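Local coordinates for ABC transporter, substrate-binding protein (Streptococcus pneumoniae, PDB 5G5Y) that binds short- and long-chain fructooligosaccharides such as kestose and nystose, preferring tetrasaccharides and larger, as the solute-binding component of the FusABC-MsmK importer, at residues F183-G188 against K245-H250. Residues are numbered along the deposited sequence; the frame is centred on the assembly and turned at random.
Sequences FSFISG and KEAFEH
Phe-185, with Ala-247 and His-250 across from it, illustrates how two loops of a binding protein can be joined by one small apolar cluster and one directed polar bond. The methyl CB of Ala-247 sits over one face of the Phe-185 ring, 3.8 Å from its centroid, a CH-pi contact. The same ring turns its CE1–CZ edge onto the face of Phe-248 in a T-shaped pair, with the planes at 81° and CZ of Phe-185 3.7 Å from CZ of Phe-248. Farther along the Phe-248 ring, CD1 lies 3.6 Å from CB of Ser-187, whose hydroxyl is hydrogen-bonded to Arg-450; helix 429-455 also packs against Phe-248.

The polar link is made by His-250. Its CG lies between the backbone N and the carbonyl carbon (chi1 62°), which carries the imidazole across to the other loop, where NE2 donates to Phe-185 O at 2.7 Å. The bond is nearly straight (162°) and runs close to the imidazole plane, although the donor is tilted from the carbonyl plane. The second ring nitrogen, ND1, is hydrogen-bonded to Lys-258, and two bonded nitrogens should hold the imidazole in this rotation. Ile-186 lays CG1 obliquely against the imidazole, 3.9 Å from NE2. A water accepts a weak bond from Ser-187 N and donates to Ala-247 O at 2.6 Å.

The arrangement is loop-to-loop packing within one lobe of a solute-binding protein, beside edge strand 181-183.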
ATOM      1  N   PHE A 183       3.737 -22.325  12.760  1.00 19.54           N
ATOM      2  CA  PHE A 183       3.473 -21.508  11.545  1.00 19.72           C
ATOM      3  C   PHE A 183       2.079 -20.898  11.638  1.00 18.77           C
ATOM      4  O   PHE A 183       1.108 -21.604  11.850  1.00 18.23           O
ATOM      5  CB  PHE A 183       3.581 -22.451  10.342  1.00 19.64           C
ATOM      6  CG  PHE A 183       3.608 -21.791   8.993  1.00 18.30           C
ATOM      7  CD1 PHE A 183       4.812 -21.374   8.430  1.00 19.23           C
ATOM      8  CD2 PHE A 183       2.454 -21.719   8.207  1.00 18.28           C
ATOM      9  CE1 PHE A 183       4.865 -20.828   7.158  1.00 18.60           C
ATOM     10  CE2 PHE A 183       2.513 -21.172   6.919  1.00 17.45           C
ATOM     11  CZ  PHE A 183       3.706 -20.729   6.413  1.00 18.10           C
ATOM     12  N   SER A 184       1.979 -19.569  11.513  1.00 17.63           N
ATOM     13  CA  SER A 184       0.693 -18.894  11.579  1.00 18.17           C
ATOM     14  C   SER A 184       0.606 -17.759  10.576  1.00 17.03           C
ATOM     15  O   SER A 184       1.614 -17.283  10.069  1.00 17.12           O
ATOM     16  CB  SER A 184       0.425 -18.351  12.984  1.00 19.12           C
ATOM     17  OG  SER A 184      -0.954 -18.093  13.116  1.00 19.55           O
ATOM     18  N   PHE A 185      -0.624 -17.375  10.292  1.00 17.89           N
ATOM     19  CA  PHE A 185      -0.954 -16.349   9.333  1.00 17.36           C
ATOM     20  C   PHE A 185      -2.398 -16.030   9.509  1.00 17.04           C
ATOM     21  O   PHE A 185      -3.136 -16.750  10.231  1.00 16.90           O
ATOM     22  CB  PHE A 185      -0.682 -16.857   7.907  1.00 17.16           C
ATOM     23  CG  PHE A 185      -1.317 -18.204   7.612  1.00 16.62           C
ATOM     24  CD1 PHE A 185      -2.647 -18.295   7.188  1.00 16.55           C
ATOM     25  CD2 PHE A 185      -0.589 -19.358   7.772  1.00 16.09           C
ATOM     26  CE1 PHE A 185      -3.229 -19.558   6.916  1.00 16.51           C
ATOM     27  CE2 PHE A 185      -1.161 -20.616   7.490  1.00 17.83           C
ATOM     28  CZ  PHE A 185      -2.478 -20.709   7.064  1.00 16.11           C
ATOM     29  N   ILE A 186      -2.804 -14.916   8.916  1.00 16.41           N
ATOM     30  CA  ILE A 186      -4.213 -14.586   8.713  1.00 17.07           C
ATOM     31  C   ILE A 186      -4.460 -14.750   7.224  1.00 17.60           C
ATOM     32  O   ILE A 186      -3.979 -13.970   6.407  1.00 17.03           O
ATOM     33  CB  ILE A 186      -4.607 -13.177   9.191  1.00 17.54           C
ATOM     34  CG1 ILE A 186      -4.217 -12.969  10.671  1.00 18.13           C
ATOM     35  CG2 ILE A 186      -6.105 -12.936   9.014  1.00 18.32           C
ATOM     36  CD1 ILE A 186      -4.525 -11.600  11.190  1.00 18.14           C
ATOM     37  N   SER A 187      -5.253 -15.742   6.886  1.00 18.70           N
ATOM     38  CA  SER A 187      -5.489 -16.098   5.477  1.00 19.51           C
ATOM     39  C   SER A 187      -6.287 -15.088   4.649  1.00 20.08           C
ATOM     40  O   SER A 187      -7.314 -14.539   5.067  1.00 21.10           O
ATOM     41  CB  SER A 187      -6.162 -17.471   5.389  1.00 19.49           C
ATOM     42  OG  SER A 187      -6.319 -17.876   4.015  1.00 18.21           O
ATOM     43  N   GLY A 188      -5.802 -14.853   3.433  1.00 20.96           N
ATOM     44  CA  GLY A 188      -6.497 -14.063   2.452  1.00 19.68           C
ATOM     45  C   GLY A 188      -5.653 -12.918   1.927  1.00 20.05           C
ATOM     46  O   GLY A 188      -4.444 -13.067   1.761  1.00 16.63           O
ATOM     47  N   LYS A 245      -3.929 -23.980  14.558  1.00 28.28           N
ATOM     48  CA  LYS A 245      -5.308 -24.510  14.356  1.00 31.01           C
ATOM     49  C   LYS A 245      -6.396 -23.453  14.089  1.00 30.62           C
ATOM     50  O   LYS A 245      -7.464 -23.788  13.567  1.00 28.60           O
ATOM     51  CB  LYS A 245      -5.734 -25.499  15.463  1.00 39.00           C
ATOM     52  CG  LYS A 245      -5.371 -25.110  16.889  1.00 45.29           C
ATOM     53  CD  LYS A 245      -6.348 -25.662  17.926  1.00 54.23           C
ATOM     54  CE  LYS A 245      -6.200 -24.947  19.267  1.00 60.01           C
ATOM     55  NZ  LYS A 245      -6.821 -23.586  19.251  1.00 60.90           N
ATOM     56  N   GLU A 246      -6.122 -22.184  14.416  1.00 29.86           N
ATOM     57  CA  GLU A 246      -7.037 -21.073  14.152  1.00 29.06           C
ATOM     58  C   GLU A 246      -6.692 -20.208  12.916  1.00 25.67           C
ATOM     59  O   GLU A 246      -7.340 -19.197  12.693  1.00 24.75           O
ATOM     60  CB  GLU A 246      -7.052 -20.122  15.369  1.00 33.26           C
ATOM     61  CG  GLU A 246      -7.282 -20.726  16.751  1.00 36.07           C
ATOM     62  CD  GLU A 246      -7.316 -19.619  17.820  1.00 40.78           C
ATOM     63  OE1 GLU A 246      -6.248 -19.142  18.278  1.00 35.31           O
ATOM     64  OE2 GLU A 246      -8.428 -19.186  18.171  1.00 50.24           O
ATOM     65  N   ALA A 247      -5.695 -20.596  12.130  1.00 23.60           N
ATOM     66  CA  ALA A 247      -5.158 -19.743  11.058  1.00 23.69           C
ATOM     67  C   ALA A 247      -6.215 -19.291  10.047  1.00 23.79           C
ATOM     68  O   ALA A 247      -6.136 -18.176   9.524  1.00 23.27           O
ATOM     69  CB  ALA A 247      -4.016 -20.447  10.350  1.00 23.19           C
ATOM     70  N   PHE A 248      -7.220 -20.129   9.793  1.00 22.93           N
ATOM     71  CA  PHE A 248      -8.294 -19.754   8.873  1.00 23.40           C
ATOM     72  C   PHE A 248      -9.515 -19.119   9.528  1.00 26.05           C
ATOM     73  O   PHE A 248     -10.448 -18.726   8.838  1.00 26.95           O
ATOM     74  CB  PHE A 248      -8.677 -20.968   8.020  1.00 22.33           C
ATOM     75  CG  PHE A 248      -7.565 -21.443   7.153  1.00 21.71           C
ATOM     76  CD1 PHE A 248      -7.364 -20.875   5.895  1.00 20.57           C
ATOM     77  CD2 PHE A 248      -6.699 -22.454   7.591  1.00 20.86           C
ATOM     78  CE1 PHE A 248      -6.311 -21.306   5.097  1.00 21.15           C
ATOM     79  CE2 PHE A 248      -5.651 -22.885   6.791  1.00 21.53           C
ATOM     80  CZ  PHE A 248      -5.452 -22.311   5.542  1.00 20.09           C
ATOM     81  N   GLU A 249      -9.501 -18.983  10.852  1.00 29.87           N
ATOM     82  CA  GLU A 249     -10.647 -18.445  11.612  1.00 32.74           C
ATOM     83  C   GLU A 249     -10.370 -17.163  12.379  1.00 28.50           C
ATOM     84  O   GLU A 249     -11.248 -16.333  12.522  1.00 29.83           O
ATOM     85  CB  GLU A 249     -11.121 -19.498  12.610  1.00 38.51           C
ATOM     86  CG  GLU A 249     -11.828 -20.642  11.934  1.00 45.75           C
ATOM     87  CD  GLU A 249     -12.112 -21.788  12.879  1.00 53.65           C
ATOM     88  OE1 GLU A 249     -11.213 -22.173  13.656  1.00 59.89           O
ATOM     89  OE2 GLU A 249     -13.242 -22.318  12.834  1.00 61.82           O
ATOM     90  N   HIS A 250      -9.165 -17.000  12.887  1.00 27.53           N
ATOM     91  CA  HIS A 250      -8.898 -15.880  13.786  1.00 25.98           C
ATOM     92  C   HIS A 250      -8.819 -14.514  13.105  1.00 27.00           C
ATOM     93  O   HIS A 250      -8.688 -14.404  11.883  1.00 26.70           O
ATOM     94  CB  HIS A 250      -7.671 -16.152  14.638  1.00 25.07           C
ATOM     95  CG  HIS A 250      -6.404 -16.333  13.863  1.00 22.96           C
ATOM     96  ND1 HIS A 250      -5.294 -16.871  14.437  1.00 20.89           N
ATOM     97  CD2 HIS A 250      -6.070 -16.071  12.575  1.00 21.86           C
ATOM     98  CE1 HIS A 250      -4.316 -16.943  13.554  1.00 20.73           C
ATOM     99  NE2 HIS A 250      -4.764 -16.462  12.413  1.00 20.82           N
TER
HETATM  100  O   HOH W   1      -7.759 -16.231   8.996  1.00 36.22           O